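Local atomic coordinates of glucose-1-phosphate uridylyltransferase (Sphingomonas elodea, PDB entry 2UX8), a protein that probably catalyses the transfer of a uridylyl group from UTP to alpha-D-glucose 1-phosphate, giving UDP-glucose and diphosphate. Residues P140-F145 with R261-D266. Numbering follows the deposited sequence.
Sequences PDDFMF and RYDCGD
With CG of Arg261 anti to its backbone nitrogen (chi1 166°) and the chain bent at chi2, the guanidinium is laid beside Asp142, whose CG stands anti to its own carbonyl carbon (chi1 -85°). Arg261 grips side-on, NE and NH2 converging on the single oxygen Asp142 OD2, with NH2 at 2.9 Å from it. The oxygen lies in the guanidinium plane, yet the carboxylate is turned 75° against that plane: NH2 arrives on the syn side, NE from well above the carboxylate. Asp142 OD1 accepts from Gly214 N and weakly from O6 of the bound glucose 1-phosphate, an arrangement consistent with Arg261 serving as a second-shell residue that positions Asp142. A lysine in its place has no side-on NE and NH2 pair to offer, and the ligand-binding carboxylate would probably be freer to turn. On the same face, Met144 SD lies against Arg261 CB and CG. The frame is a two-stranded antiparallel sheet, 142-145 with 260-263, in a nucleotidyltransferase of the GT-A clan; Phe143 and Tyr262 form a hydrogen-bonded pair of it, Tyr262 N giving Phe143 O a nearly straight bond of 2.8 Å. Past the strand, Cys264 N bonds to Asp141 O at 2.9 Å. Across the other face, Tyr262 CD1 meets the edge of the Phe143 ring at CD2 (3.9 Å), Phe145 CB touches the edge of the Tyr262 ring at CE1, and Cys264 SG rests 3.7 Å from Phe143 CB; helix 267-279 packs on Phe143, Tyr262 and Cys264. Asp141 OD2 approaches Gly265 CA at 3.6 Å while salt-bridged to Lys37.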
loop_
_atom_site.group_PDB
_atom_site.type_symbol
_atom_site.label_atom_id
_atom_site.label_comp_id
_atom_site.label_asym_id
_atom_site.label_seq_id
_atom_site.Cartn_x
_atom_site.Cartn_y
_atom_site.Cartn_z
ATOM N N PRO C 140 -7.964 -8.252 -19.819
ATOM C CA PRO C 140 -7.910 -9.505 -19.055
ATOM C C PRO C 140 -9.226 -10.209 -18.702
ATOM O O PRO C 140 -9.233 -11.423 -18.516
ATOM C CB PRO C 140 -7.066 -9.137 -17.830
ATOM C CG PRO C 140 -7.115 -7.629 -17.782
ATOM C CD PRO C 140 -7.103 -7.225 -19.211
ATOM N N ASP C 141 -10.333 -9.478 -18.613
ATOM C CA ASP C 141 -11.619 -10.112 -18.313
ATOM C C ASP C 141 -11.989 -11.120 -19.396
ATOM O O ASP C 141 -12.748 -12.057 -19.150
ATOM C CB ASP C 141 -12.736 -9.080 -18.206
ATOM C CG ASP C 141 -12.985 -8.632 -16.779
ATOM O OD1 ASP C 141 -12.217 -9.030 -15.879
ATOM O OD2 ASP C 141 -13.952 -7.875 -16.561
ATOM N N ASP C 142 -11.473 -10.912 -20.603
ATOM C CA ASP C 142 -11.729 -11.835 -21.697
ATOM C C ASP C 142 -10.650 -12.917 -21.643
ATOM O O ASP C 142 -9.549 -12.769 -22.185
ATOM C CB ASP C 142 -11.723 -11.094 -23.039
ATOM C CG ASP C 142 -13.074 -10.475 -23.359
ATOM O OD1 ASP C 142 -13.137 -9.510 -24.145
ATOM O OD2 ASP C 142 -14.085 -10.966 -22.820
ATOM N N PHE C 143 -10.984 -13.994 -20.939
ATOM C CA PHE C 143 -10.092 -15.123 -20.761
ATOM C C PHE C 143 -10.107 -15.929 -22.066
ATOM O O PHE C 143 -11.127 -16.513 -22.450
ATOM C CB PHE C 143 -10.584 -15.954 -19.570
ATOM C CG PHE C 143 -9.682 -17.085 -19.209
ATOM C CD1 PHE C 143 -8.457 -16.851 -18.608
ATOM C CD2 PHE C 143 -10.025 -18.393 -19.546
ATOM C CE1 PHE C 143 -7.580 -17.907 -18.357
ATOM C CE2 PHE C 143 -9.154 -19.448 -19.299
ATOM C CZ PHE C 143 -7.930 -19.204 -18.705
ATOM N N MET C 144 -8.976 -15.926 -22.763
ATOM C CA MET C 144 -8.861 -16.628 -24.032
ATOM C C MET C 144 -8.130 -17.955 -23.861
ATOM O O MET C 144 -6.906 -18.001 -23.729
ATOM C CB MET C 144 -8.135 -15.746 -25.054
ATOM C CG MET C 144 -8.749 -14.365 -25.205
ATOM S SD MET C 144 -10.483 -14.413 -25.710
ATOM C CE MET C 144 -10.305 -14.192 -27.489
ATOM N N PHE C 145 -8.894 -19.034 -23.889
ATOM C CA PHE C 145 -8.344 -20.365 -23.709
ATOM C C PHE C 145 -8.055 -21.082 -25.032
ATOM O O PHE C 145 -8.964 -21.328 -25.827
ATOM C CB PHE C 145 -9.322 -21.191 -22.868
ATOM C CG PHE C 145 -8.713 -22.407 -22.257
ATOM C CD1 PHE C 145 -7.419 -22.369 -21.755
ATOM C CD2 PHE C 145 -9.447 -23.576 -22.133
ATOM C CE1 PHE C 145 -6.871 -23.473 -21.138
ATOM C CE2 PHE C 145 -8.909 -24.691 -21.514
ATOM C CZ PHE C 145 -7.617 -24.641 -21.015
ATOM N N ARG C 261 -13.408 -18.580 -25.674
ATOM C CA ARG C 261 -13.271 -17.418 -24.833
ATOM C C ARG C 261 -14.286 -17.445 -23.711
ATOM O O ARG C 261 -15.445 -17.765 -23.922
ATOM C CB ARG C 261 -13.447 -16.167 -25.688
ATOM C CG ARG C 261 -13.661 -14.895 -24.923
ATOM C CD ARG C 261 -14.944 -14.265 -25.394
ATOM N NE ARG C 261 -15.257 -13.015 -24.716
ATOM C CZ ARG C 261 -16.453 -12.435 -24.761
ATOM N NH1 ARG C 261 -17.438 -13.001 -25.454
ATOM N NH2 ARG C 261 -16.671 -11.303 -24.105
ATOM N N TYR C 262 -13.836 -17.133 -22.505
ATOM C CA TYR C 262 -14.734 -17.108 -21.367
ATOM C C TYR C 262 -14.820 -15.688 -20.852
ATOM O O TYR C 262 -13.808 -15.043 -20.596
ATOM C CB TYR C 262 -14.231 -18.037 -20.262
ATOM C CG TYR C 262 -14.189 -19.481 -20.677
ATOM C CD1 TYR C 262 -13.109 -19.983 -21.395
ATOM C CD2 TYR C 262 -15.257 -20.335 -20.402
ATOM C CE1 TYR C 262 -13.087 -21.306 -21.841
ATOM C CE2 TYR C 262 -15.250 -21.664 -20.840
ATOM C CZ TYR C 262 -14.160 -22.141 -21.562
ATOM O OH TYR C 262 -14.146 -23.438 -22.017
ATOM N N ASP C 263 -16.039 -15.200 -20.719
ATOM C CA ASP C 263 -16.256 -13.854 -20.233
ATOM C C ASP C 263 -16.196 -13.831 -18.706
ATOM O O ASP C 263 -17.211 -13.978 -18.032
ATOM C CB ASP C 263 -17.616 -13.341 -20.721
ATOM C CG ASP C 263 -17.831 -11.866 -20.426
ATOM O OD1 ASP C 263 -16.890 -11.203 -19.932
ATOM O OD2 ASP C 263 -18.943 -11.366 -20.701
ATOM N N CYS C 264 -14.998 -13.660 -18.161
ATOM C CA CYS C 264 -14.846 -13.595 -16.719
ATOM C C CYS C 264 -15.337 -12.252 -16.213
ATOM O O CYS C 264 -15.077 -11.868 -15.081
ATOM C CB CYS C 264 -13.390 -13.820 -16.349
ATOM S SG CYS C 264 -12.921 -15.508 -16.733
ATOM N N GLY C 265 -16.050 -11.542 -17.080
ATOM C CA GLY C 265 -16.605 -10.255 -16.722
ATOM C C GLY C 265 -17.860 -10.497 -15.905
ATOM O O GLY C 265 -18.288 -9.643 -15.125
ATOM N N ASP C 266 -18.463 -11.668 -16.091
ATOM C CA ASP C 266 -19.652 -12.029 -15.329
ATOM C C ASP C 266 -19.394 -13.336 -14.566
ATOM O O ASP C 266 -18.687 -14.220 -15.038
ATOM C CB ASP C 266 -20.872 -12.145 -16.247
ATOM C CG ASP C 266 -21.039 -13.523 -16.829
ATOM O OD1 ASP C 266 -21.783 -14.336 -16.232
ATOM O OD2 ASP C 266 -20.424 -13.788 -17.883
#